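Local coordinates for protein HTPA Reductase (Selaginella moellendorffii, PDB 5U5N) that probably reduces hydroxytetrahydrodipicolinate to tetrahydrodipicolinate with NADH or NADPH, the fourth step of lysine biosynthesis from aspartate, at residues 10-15 / 33-38; 121-126 / 264-269; 171-176 / 218-223. One frame throughout, in Å; residues are numbered along the deposited sequence. Where two conformers were deposited one is given.

Contact 1: 10-15 / 33-38. With NAD (nicotinamide-adenine-dinucleotide), chain C.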
loop_
_atom_site.group_PDB
_atom_site.type_symbol
_atom_site.label_atom_id
_atom_site.label_comp_id
_atom_site.label_asym_id
_atom_site.label_seq_id
_atom_site.Cartn_x
_atom_site.Cartn_y
_atom_site.Cartn_z
ATOM N N ASN A 10 15.886 29.672 2.125
ATOM C CA ASN A 10 16.111 30.434 0.899
ATOM C C ASN A 10 15.196 29.866 -0.165
ATOM O O ASN A 10 15.399 28.719 -0.574
ATOM C CB ASN A 10 17.577 30.308 0.482
ATOM C CG ASN A 10 18.514 30.701 1.605
ATOM O OD1 ASN A 10 18.178 31.556 2.415
ATOM N ND2 ASN A 10 19.684 30.125 1.648
ATOM N N ASP A 11 14.163 30.572 -0.625
ATOM C CA ASP A 11 13.850 31.981 -0.435
ATOM C C ASP A 11 12.547 32.030 0.334
ATOM O O ASP A 11 11.551 31.534 -0.155
ATOM C CB ASP A 11 13.663 32.575 -1.849
ATOM C CG ASP A 11 13.248 34.046 -1.870
ATOM O OD1 ASP A 11 13.072 34.705 -0.819
ATOM O OD2 ASP A 11 13.087 34.570 -3.003
ATOM N N CYS A 12 12.532 32.645 1.512
ATOM C CA CYS A 12 11.287 32.707 2.277
ATOM C C CYS A 12 10.190 33.583 1.639
ATOM O O CYS A 12 9.053 33.549 2.118
ATOM C CB CYS A 12 11.549 33.098 3.730
ATOM S SG CYS A 12 11.950 34.828 3.953
ATOM N N THR A 13 10.514 34.338 0.572
ATOM C CA THR A 13 9.521 35.106 -0.186
ATOM C C THR A 13 8.925 34.378 -1.361
ATOM O O THR A 13 7.939 34.830 -1.900
ATOM C CB THR A 13 10.131 36.432 -0.752
ATOM O OG1 THR A 13 11.130 36.151 -1.744
ATOM C CG2 THR A 13 10.743 37.228 0.353
ATOM N N GLY A 14 9.545 33.292 -1.803
ATOM C CA GLY A 14 8.917 32.406 -2.793
ATOM C C GLY A 14 7.709 31.676 -2.208
ATOM O O GLY A 14 7.513 31.694 -1.001
ATOM N N LYS A 15 6.891 31.057 -3.044
ATOM C CA LYS A 15 5.616 30.494 -2.554
ATOM C C LYS A 15 5.813 29.301 -1.635
ATOM O O LYS A 15 5.243 29.270 -0.566
ATOM C CB LYS A 15 4.691 30.104 -3.696
ATOM C CG LYS A 15 4.500 31.181 -4.725
ATOM C CD LYS A 15 3.058 31.410 -5.065
ATOM C CE LYS A 15 2.992 32.098 -6.404
ATOM N NZ LYS A 15 3.087 31.076 -7.491
ATOM N N PRO A 33 16.685 34.494 11.177
ATOM C CA PRO A 33 16.000 35.642 10.593
ATOM C C PRO A 33 16.798 36.318 9.460
ATOM O O PRO A 33 16.830 37.559 9.360
ATOM C CB PRO A 33 15.844 36.564 11.792
ATOM C CG PRO A 33 17.111 36.355 12.532
ATOM C CD PRO A 33 17.412 34.887 12.401
ATOM N N LEU A 34 17.409 35.502 8.604
ATOM C CA LEU A 34 18.031 35.934 7.348
ATOM C C LEU A 34 17.654 34.975 6.255
ATOM O O LEU A 34 17.528 33.797 6.494
ATOM C CB LEU A 34 19.548 35.987 7.485
ATOM C CG LEU A 34 20.068 37.108 8.374
ATOM C CD1 LEU A 34 21.392 36.760 8.985
ATOM C CD2 LEU A 34 20.209 38.372 7.581
ATOM N N SER A 35 17.430 35.500 5.064
ATOM C CA SER A 35 17.102 34.724 3.890
ATOM C C SER A 35 17.767 35.356 2.670
ATOM O O SER A 35 18.172 36.533 2.697
ATOM C CB SER A 35 15.581 34.680 3.721
ATOM O OG SER A 35 15.196 33.762 2.696
ATOM N N LEU A 36 17.920 34.562 1.620
ATOM C CA LEU A 36 18.510 35.003 0.362
ATOM C C LEU A 36 17.424 34.903 -0.683
ATOM O O LEU A 36 16.695 33.886 -0.743
ATOM C CB LEU A 36 19.714 34.135 0.018
ATOM C CG LEU A 36 20.917 34.421 0.909
ATOM C CD1 LEU A 36 21.973 33.356 0.803
ATOM C CD2 LEU A 36 21.552 35.765 0.543
ATOM N N THR A 37 17.251 35.970 -1.452
ATOM C CA THR A 37 16.246 36.022 -2.506
ATOM C C THR A 37 16.996 36.096 -3.824
ATOM O O THR A 37 18.238 36.164 -3.836
ATOM C CB THR A 37 15.198 37.154 -2.291
ATOM O OG1 THR A 37 14.141 37.021 -3.246
ATOM C CG2 THR A 37 15.812 38.562 -2.390
ATOM N N GLY A 38 16.256 36.034 -4.926
ATOM C CA GLY A 38 16.868 35.766 -6.234
ATOM C C GLY A 38 17.392 36.991 -6.921
ATOM O O GLY A 38 17.111 38.110 -6.487
HETATM P PA NAD C . 8.604 30.882 -6.637
HETATM O O1A NAD C . 8.821 31.386 -8.053
HETATM O O2A NAD C . 7.345 31.217 -5.861
HETATM O O5B NAD C . 9.825 31.311 -5.709
HETATM C C5B NAD C . 11.165 30.948 -5.984
HETATM C C4B NAD C . 12.025 32.050 -5.378
HETATM O O4B NAD C . 13.416 31.752 -5.494
HETATM C C3B NAD C . 11.800 33.414 -6.030
HETATM O O3B NAD C . 11.095 34.267 -5.110
HETATM C C2B NAD C . 13.203 33.901 -6.422
HETATM O O2B NAD C . 13.371 35.324 -6.220
HETATM C C1B NAD C . 14.122 32.994 -5.580
HETATM N N9A NAD C . 15.510 32.749 -6.059
HETATM C C8A NAD C . 15.922 32.591 -7.334
HETATM N N7A NAD C . 17.258 32.379 -7.381
HETATM C C5A NAD C . 17.723 32.387 -6.119
HETATM C C6A NAD C . 19.042 32.239 -5.465
HETATM N N6A NAD C . 20.156 32.018 -6.195
HETATM N N1A NAD C . 19.109 32.315 -4.118
HETATM C C2A NAD C . 18.012 32.543 -3.363
HETATM N N3A NAD C . 16.777 32.699 -3.898
HETATM C C4A NAD C . 16.570 32.628 -5.246
HETATM O O3 NAD C . 8.840 29.283 -6.688
HETATM P PN NAD C . 8.050 28.221 -5.751
HETATM O O1N NAD C . 6.615 28.250 -6.224
HETATM O O2N NAD C . 8.371 28.495 -4.294
HETATM O O5D NAD C . 8.838 26.875 -6.168
HETATM C C5D NAD C . 10.242 26.796 -5.947
HETATM C C4D NAD C . 10.855 25.505 -6.473
HETATM O O4D NAD C . 10.450 24.417 -5.634
HETATM C C3D NAD C . 10.433 25.147 -7.906
HETATM O O3D NAD C . 11.545 24.644 -8.669
HETATM C C2D NAD C . 9.389 24.064 -7.714
HETATM O O2D NAD C . 9.344 23.115 -8.781
HETATM C C1D NAD C . 9.880 23.381 -6.445
HETATM N N1N NAD C . 8.873 22.583 -5.714
HETATM C C2N NAD C . 9.286 21.383 -5.264
HETATM C C3N NAD C . 8.448 20.532 -4.548
HETATM C C7N NAD C . 8.947 19.180 -4.071
HETATM O O7N NAD C . 8.132 18.288 -3.903
HETATM N N7N NAD C . 10.248 18.938 -3.844
HETATM C C4N NAD C . 7.141 20.959 -4.307
HETATM C C5N NAD C . 6.717 22.200 -4.776
HETATM C C6N NAD C . 7.609 23.005 -5.484
#
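The carboxylate of Asp11 is approached from both faces. On one face Thr37 OG1 donates to Asp11 OD2 at 2.7 Å, from 39° out of the plane. On the other face stand two groups of Thr13. The hydroxyl Thr13 OG1 bonds to Asp11 OD1 at 2.6 Å, on the syn side. The backbone Thr13 N reaches Asp11 OD1 at 2.9 Å, from well above the plane, and closes an Asx turn. Asp11 CG is anti to the backbone N (chi1 177°), which lays the side chain alongside that of Thr37. OD2 also accepts from the adenosine ribose of NAD, with NAD O3B at 2.9 Å from Asp11 OD2. Three protein donors and a ribose hydroxyl of NAD thus hold the carboxylate. The second ribose hydroxyl, O2B, makes weak bonds to Asp11 OD2 and to Gly38 N. The adenine has Thr37 backbone on one face, with Thr37 C 3.4 Å from NAD N3A.

The amide of Asn10 is used differently. Leu36 N donates to Asn10 OD1 at 3.1 Å, from above the carbonyl plane. The side chains of Asn10 and Leu36 lie side by side, pointing the same way. Ser35 OG is hydrogen-bonded to Val9 O.

Asp11 to Gly14 is a type I turn, and a cis peptide precedes Asp11. Gly14 is the N-cap of the next helix. A CB on it would clash with the NAD ester oxygen O5B. Just after it, Lys15 N binds phosphate oxygen NAD O2A at 2.9 Å.

This is the dinucleotide-binding turn of a Rossmann domain. It links strand 7-10 to helix 15-27 and meets strand 34-37, which pairs with strand 51-57. Helix 61-71 packs on Leu36.

Contact 2: 121-126 / 264-269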
loop_
_atom_site.group_PDB
_atom_site.type_symbol
_atom_site.label_atom_id
_atom_site.label_comp_id
_atom_site.label_asym_id
_atom_site.label_seq_id
_atom_site.Cartn_x
_atom_site.Cartn_y
_atom_site.Cartn_z
ATOM N N THR A 121 29.129 16.763 2.178
ATOM C CA THR A 121 28.237 17.661 2.897
ATOM C C THR A 121 26.960 16.917 3.279
ATOM O O THR A 121 26.321 16.301 2.410
ATOM C CB THR A 121 27.809 18.847 1.987
ATOM O OG1 THR A 121 28.963 19.429 1.389
ATOM C CG2 THR A 121 27.052 19.931 2.766
ATOM N N TYR A 122 26.558 17.033 4.553
ATOM C CA TYR A 122 25.267 16.511 4.981
ATOM C C TYR A 122 24.144 17.157 4.175
ATOM O O TYR A 122 23.957 18.368 4.243
ATOM C CB TYR A 122 25.046 16.706 6.488
ATOM C CG TYR A 122 25.926 15.805 7.317
ATOM C CD1 TYR A 122 25.610 14.457 7.501
ATOM C CD2 TYR A 122 27.098 16.277 7.893
ATOM C CE1 TYR A 122 26.423 13.626 8.261
ATOM C CE2 TYR A 122 27.903 15.453 8.656
ATOM C CZ TYR A 122 27.561 14.131 8.822
ATOM O OH TYR A 122 28.375 13.315 9.553
ATOM N N SER A 123 23.403 16.342 3.422
ATOM C CA SER A 123 22.318 16.845 2.588
ATOM C C SER A 123 21.157 15.882 2.387
ATOM O O SER A 123 21.292 14.681 2.523
ATOM C CB SER A 123 22.857 17.280 1.196
ATOM O OG SER A 123 23.837 16.392 0.725
ATOM N N ILE A 124 20.016 16.458 2.051
ATOM C CA ILE A 124 18.879 15.730 1.543
ATOM C C ILE A 124 18.545 16.405 0.232
ATOM O O ILE A 124 18.210 17.588 0.189
ATOM C CB ILE A 124 17.681 15.781 2.516
ATOM C CG1 ILE A 124 17.980 14.954 3.768
ATOM C CG2 ILE A 124 16.429 15.236 1.840
ATOM C CD1 ILE A 124 17.171 15.396 4.958
ATOM N N ILE A 125 18.633 15.645 -0.846
ATOM C CA ILE A 125 18.253 16.114 -2.154
ATOM C C ILE A 125 17.070 15.262 -2.556
ATOM O O ILE A 125 17.205 14.053 -2.806
ATOM C CB ILE A 125 19.429 15.995 -3.158
ATOM C CG1 ILE A 125 20.520 16.997 -2.737
ATOM C CG2 ILE A 125 18.963 16.274 -4.584
ATOM C CD1 ILE A 125 21.867 16.786 -3.376
ATOM N N ALA A 126 15.903 15.884 -2.583
ATOM C CA ALA A 126 14.704 15.151 -2.924
ATOM C C ALA A 126 13.763 16.050 -3.715
ATOM O O ALA A 126 13.242 17.056 -3.169
ATOM C CB ALA A 126 14.036 14.652 -1.655
ATOM N N LYS A 264 27.412 8.231 6.389
ATOM C CA LYS A 264 26.592 8.602 5.244
ATOM C C LYS A 264 26.191 10.082 5.311
ATOM O O LYS A 264 25.764 10.570 6.363
ATOM C CB LYS A 264 25.351 7.696 5.182
ATOM C CG LYS A 264 24.408 8.018 4.050
ATOM C CD LYS A 264 23.368 6.941 3.813
ATOM C CE LYS A 264 22.526 7.366 2.627
ATOM N NZ LYS A 264 21.537 6.369 2.174
ATOM N N ARG A 265 26.345 10.773 4.173
ATOM C CA ARG A 265 26.168 12.234 4.072
ATOM C C ARG A 265 24.982 12.679 3.240
ATOM O O ARG A 265 24.301 13.668 3.596
ATOM C CB ARG A 265 27.432 12.880 3.502
ATOM C CG ARG A 265 28.691 12.537 4.284
ATOM C CD ARG A 265 28.487 12.764 5.792
ATOM N NE ARG A 265 29.683 12.538 6.609
ATOM C CZ ARG A 265 30.681 13.403 6.780
ATOM N NH1 ARG A 265 30.685 14.592 6.185
ATOM N NH2 ARG A 265 31.697 13.071 7.551
ATOM N N LEU A 266 24.751 11.966 2.140
ATOM C CA LEU A 266 23.723 12.305 1.193
ATOM C C LEU A 266 22.557 11.348 1.361
ATOM O O LEU A 266 22.701 10.155 1.147
ATOM C CB LEU A 266 24.285 12.219 -0.234
ATOM C CG LEU A 266 23.305 12.482 -1.378
ATOM C CD1 LEU A 266 22.509 13.778 -1.198
ATOM C CD2 LEU A 266 24.098 12.583 -2.691
ATOM N N TYR A 267 21.414 11.906 1.739
ATOM C CA TYR A 267 20.201 11.183 2.032
ATOM C C TYR A 267 19.153 11.660 1.058
ATOM O O TYR A 267 19.337 12.690 0.413
ATOM C CB TYR A 267 19.742 11.447 3.465
ATOM C CG TYR A 267 20.726 10.983 4.527
ATOM C CD1 TYR A 267 21.782 11.788 4.938
ATOM C CD2 TYR A 267 20.596 9.708 5.119
ATOM C CE1 TYR A 267 22.673 11.356 5.909
ATOM C CE2 TYR A 267 21.466 9.261 6.085
ATOM C CZ TYR A 267 22.507 10.072 6.485
ATOM O OH TYR A 267 23.356 9.575 7.452
ATOM N N ASN A 268 18.094 10.869 0.919
ATOM C CA ASN A 268 16.905 11.239 0.178
ATOM C C ASN A 268 15.642 11.075 1.068
ATOM O O ASN A 268 15.752 10.815 2.247
ATOM C CB ASN A 268 16.855 10.429 -1.116
ATOM C CG ASN A 268 16.629 8.903 -0.882
ATOM O OD1 ASN A 268 16.307 8.464 0.203
ATOM N ND2 ASN A 268 16.817 8.118 -1.909
ATOM N N MET A 269 14.465 11.297 0.526
ATOM C CA MET A 269 13.256 11.253 1.318
ATOM C C MET A 269 12.865 9.833 1.792
ATOM O O MET A 269 12.189 9.685 2.814
ATOM C CB MET A 269 12.124 11.927 0.543
ATOM C CG MET A 269 10.797 12.073 1.275
ATOM S SD MET A 269 10.782 12.892 2.914
ATOM C CE MET A 269 11.766 14.329 2.563
#
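The segments run parallel, with Ser123 bridged to Leu266 and Ile124 to Tyr267, through bonds from Ser123 N to Arg265 O (2.8 Å), Tyr267 N to Ser123 O (2.9 Å) and Ile125 N to Tyr267 O (3.3 Å).

At the start of the pair the guanidinium of Arg265 lies flat on the Tyr122 ring. The planes are 9° apart and the centres 4.4 Å. The same arginine puts its CD over that ring face, 3.6 Å from the centroid, as a CH-pi contact. The bend at chi2 (-50°) folds the arginine chain back over the tyrosine. The guanidinium sits toward the hydroxyl end, with Tyr122 OH over its face. That hydroxyl bonds to Ser262 O. Arg265 NE and NH1 make weak bonds to Ser262 O and Gly120 O, which probably help to hold the guanidinium against the Tyr122 ring.

Further on, the side chains alternate. Ser123 and Leu266 share one sheet face. Leu266 CD1 touches Ile125 CD1 at 3.8 Å, and Ser123 OG turns back to bond with Thr121 O. Helix 109-119 packs on Ser123 and Ile125. Ile124 and Tyr267 point to the other face, where Ile124 CG1 meets Tyr267 CB at 3.9 Å. Helix 241-259 packs there, and Phe253 meets the Tyr267 ring edge-to-face. Ala126 CB rests on Met269 CB close to the bound NAD.

Strand 266-267 is one of the two edge strands of the parallel Rossmann sheet of this chain. It is supplied by the C-terminal part of the chain, which returns to complete the nucleotide-binding domain.

Contact 3: 171-176 / 218-223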
loop_
_atom_site.group_PDB
_atom_site.type_symbol
_atom_site.label_atom_id
_atom_site.label_comp_id
_atom_site.label_asym_id
_atom_site.label_seq_id
_atom_site.Cartn_x
_atom_site.Cartn_y
_atom_site.Cartn_z
ATOM N N GLY A 171 5.167 12.479 -12.531
ATOM C CA GLY A 171 6.245 11.521 -12.241
ATOM C C GLY A 171 5.855 10.453 -11.208
ATOM O O GLY A 171 6.333 9.314 -11.267
ATOM N N THR A 172 5.003 10.862 -10.264
ATOM C CA THR A 172 4.429 9.980 -9.264
ATOM C C THR A 172 3.510 8.928 -9.937
ATOM O O THR A 172 3.664 7.754 -9.685
ATOM C CB THR A 172 3.655 10.796 -8.195
ATOM O OG1 THR A 172 4.550 11.661 -7.500
ATOM C CG2 THR A 172 2.992 9.896 -7.206
ATOM N N ALA A 173 2.585 9.362 -10.789
ATOM C CA ALA A 173 1.724 8.455 -11.553
ATOM C C ALA A 173 2.536 7.480 -12.380
ATOM O O ALA A 173 2.268 6.273 -12.352
ATOM C CB ALA A 173 0.735 9.210 -12.439
ATOM N N LEU A 174 3.570 7.964 -13.052
ATOM C CA LEU A 174 4.387 7.087 -13.883
ATOM C C LEU A 174 5.107 6.047 -13.070
ATOM O O LEU A 174 5.268 4.922 -13.527
ATOM C CB LEU A 174 5.437 7.872 -14.681
ATOM C CG LEU A 174 4.969 8.846 -15.756
ATOM C CD1 LEU A 174 6.196 9.510 -16.349
ATOM C CD2 LEU A 174 4.169 8.096 -16.810
ATOM N N ALA A 175 5.604 6.437 -11.904
ATOM C CA ALA A 175 6.315 5.489 -11.051
ATOM C C ALA A 175 5.346 4.416 -10.500
ATOM O O ALA A 175 5.691 3.234 -10.417
ATOM C CB ALA A 175 7.022 6.207 -9.918
ATOM N N VAL A 176 4.135 4.818 -10.160
ATOM C CA VAL A 176 3.145 3.854 -9.667
ATOM C C VAL A 176 2.723 2.911 -10.817
ATOM O O VAL A 176 2.710 1.689 -10.626
ATOM C CB VAL A 176 1.945 4.549 -8.984
ATOM C CG1 VAL A 176 0.825 3.545 -8.665
ATOM C CG2 VAL A 176 2.398 5.260 -7.717
ATOM N N HIS A 218 -4.678 11.903 -7.732
ATOM C CA HIS A 218 -4.500 10.672 -8.490
ATOM C C HIS A 218 -5.505 9.580 -8.023
ATOM O O HIS A 218 -5.780 9.460 -6.834
ATOM C CB HIS A 218 -3.099 10.122 -8.258
ATOM C CG HIS A 218 -1.997 11.093 -8.544
ATOM N ND1 HIS A 218 -1.657 12.099 -7.674
ATOM C CD2 HIS A 218 -1.158 11.204 -9.600
ATOM C CE1 HIS A 218 -0.660 12.797 -8.189
ATOM N NE2 HIS A 218 -0.338 12.275 -9.359
ATOM N N THR A 219 -6.020 8.821 -8.985
ATOM C CA THR A 219 -6.926 7.694 -8.779
ATOM C C THR A 219 -6.454 6.538 -9.663
ATOM O O THR A 219 -6.313 6.706 -10.888
ATOM C CB THR A 219 -8.367 8.045 -9.196
ATOM O OG1 THR A 219 -8.856 9.126 -8.398
ATOM C CG2 THR A 219 -9.310 6.844 -8.997
ATOM N N TYR A 220 -6.216 5.379 -9.055
ATOM C CA TYR A 220 -5.845 4.153 -9.740
ATOM C C TYR A 220 -6.958 3.121 -9.476
ATOM O O TYR A 220 -7.284 2.844 -8.298
ATOM C CB TYR A 220 -4.514 3.618 -9.212
ATOM C CG TYR A 220 -3.410 4.643 -9.100
ATOM C CD1 TYR A 220 -3.312 5.487 -8.001
ATOM C CD2 TYR A 220 -2.451 4.778 -10.111
ATOM C CE1 TYR A 220 -2.297 6.439 -7.912
ATOM C CE2 TYR A 220 -1.434 5.737 -10.026
ATOM C CZ TYR A 220 -1.371 6.548 -8.926
ATOM O OH TYR A 220 -0.382 7.477 -8.841
ATOM N N LYS A 221 -7.568 2.600 -10.540
ATOM C CA LYS A 221 -8.591 1.567 -10.392
ATOM C C LYS A 221 -8.153 0.289 -11.077
ATOM O O LYS A 221 -7.718 0.314 -12.221
ATOM C CB LYS A 221 -9.911 1.985 -10.991
ATOM C CG LYS A 221 -10.289 3.410 -10.729
ATOM C CD LYS A 221 -11.692 3.648 -11.259
ATOM C CE LYS A 221 -12.111 5.114 -11.180
ATOM N NZ LYS A 221 -13.596 5.162 -10.904
ATOM N N ILE A 222 -8.312 -0.821 -10.368
ATOM C CA ILE A 222 -7.858 -2.126 -10.813
ATOM C C ILE A 222 -9.041 -3.097 -10.679
ATOM O O ILE A 222 -9.548 -3.310 -9.562
ATOM C CB ILE A 222 -6.660 -2.624 -9.979
ATOM C CG1 ILE A 222 -5.630 -1.520 -9.708
ATOM C CG2 ILE A 222 -5.954 -3.751 -10.699
ATOM C CD1 ILE A 222 -4.480 -1.955 -8.812
ATOM N N ILE A 223 -9.473 -3.673 -11.809
ATOM C CA ILE A 223 -10.691 -4.462 -11.883
ATOM C C ILE A 223 -10.406 -5.856 -12.470
ATOM O O ILE A 223 -9.700 -5.979 -13.461
ATOM C CB ILE A 223 -11.752 -3.753 -12.753
ATOM C CG1 ILE A 223 -12.058 -2.360 -12.223
ATOM C CG2 ILE A 223 -13.061 -4.564 -12.797
ATOM C CD1 ILE A 223 -12.616 -1.432 -13.295
#
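Val176 lays its CG1 over one face of the Tyr220 ring. The methyl is 3.8 Å from the ring centroid and 27° off the normal, a CH-pi contact. It is displaced toward the rim, so Val176 CG1 comes nearest to Tyr220 CE2, at 3.4 Å. CG1 is anti to the backbone N (chi1 171°), and this turns it to the ring. The other methyl, Val176 CG2, lies near the phenol oxygen, 3.7 Å from Tyr220 OH. The two side chains cross at a slant, and the valine holds one side of the ring.

The hydroxyl end of the tyrosine pushes up to the helix backbone. Tyr220 OH is 3.6 Å from Ala173 CA, and Ala173 O stands at the ring edge. No hydrogen bond crosses between the two segments. The buried hydroxyl is instead satisfied by His235 NE2. A leucine in place of Tyr220 would probably leave His235 without this hydroxyl partner and deprive Val176 of the flat face it rests on.

His218 is two residues earlier and also points to the helix. It offers its edge, with His218 CD2 4.0 Å from Ala173 CB. Thr172 CB approaches the same ring obliquely. The imidazole is fixed from outside the segments: NE2 bonds to Ser170 OG, and the ring stacks on His235. Ser170 OG also accepts from Ala173 N, so one serine ties the helix start to the histidine.

The helix segment runs nearly along the strand segment, at 18° and an axis distance of 10.2 Å. Helix 171-182 packs on the sheet of the C-terminal domain, in which strand 215-223 lies between strands 155-162 and 229-238. Helix 131-146 touches Thr172 and Val176.

In the fold
Contact 1 closes first along the chain, in the N-terminal Rossmann part. Contact 2 begins there at 121-126 and ends near the C-terminus at 264-269. The whole of contact 3 lies in the chain between these two segments, in the C-terminal domain. Contacts 1 and 2 both involve the parallel sheet: strand 7-10 leads into contact 1 at one edge, and strand 266-267 forms the other edge. Their centres are about 21 Å apart. Contact 3 packs a different, mixed sheet, about 34 Å from contact 1 and about 27 Å from contact 2, centre to centre. The chain therefore leaves the NAD-binding domain, builds the second domain, and returns.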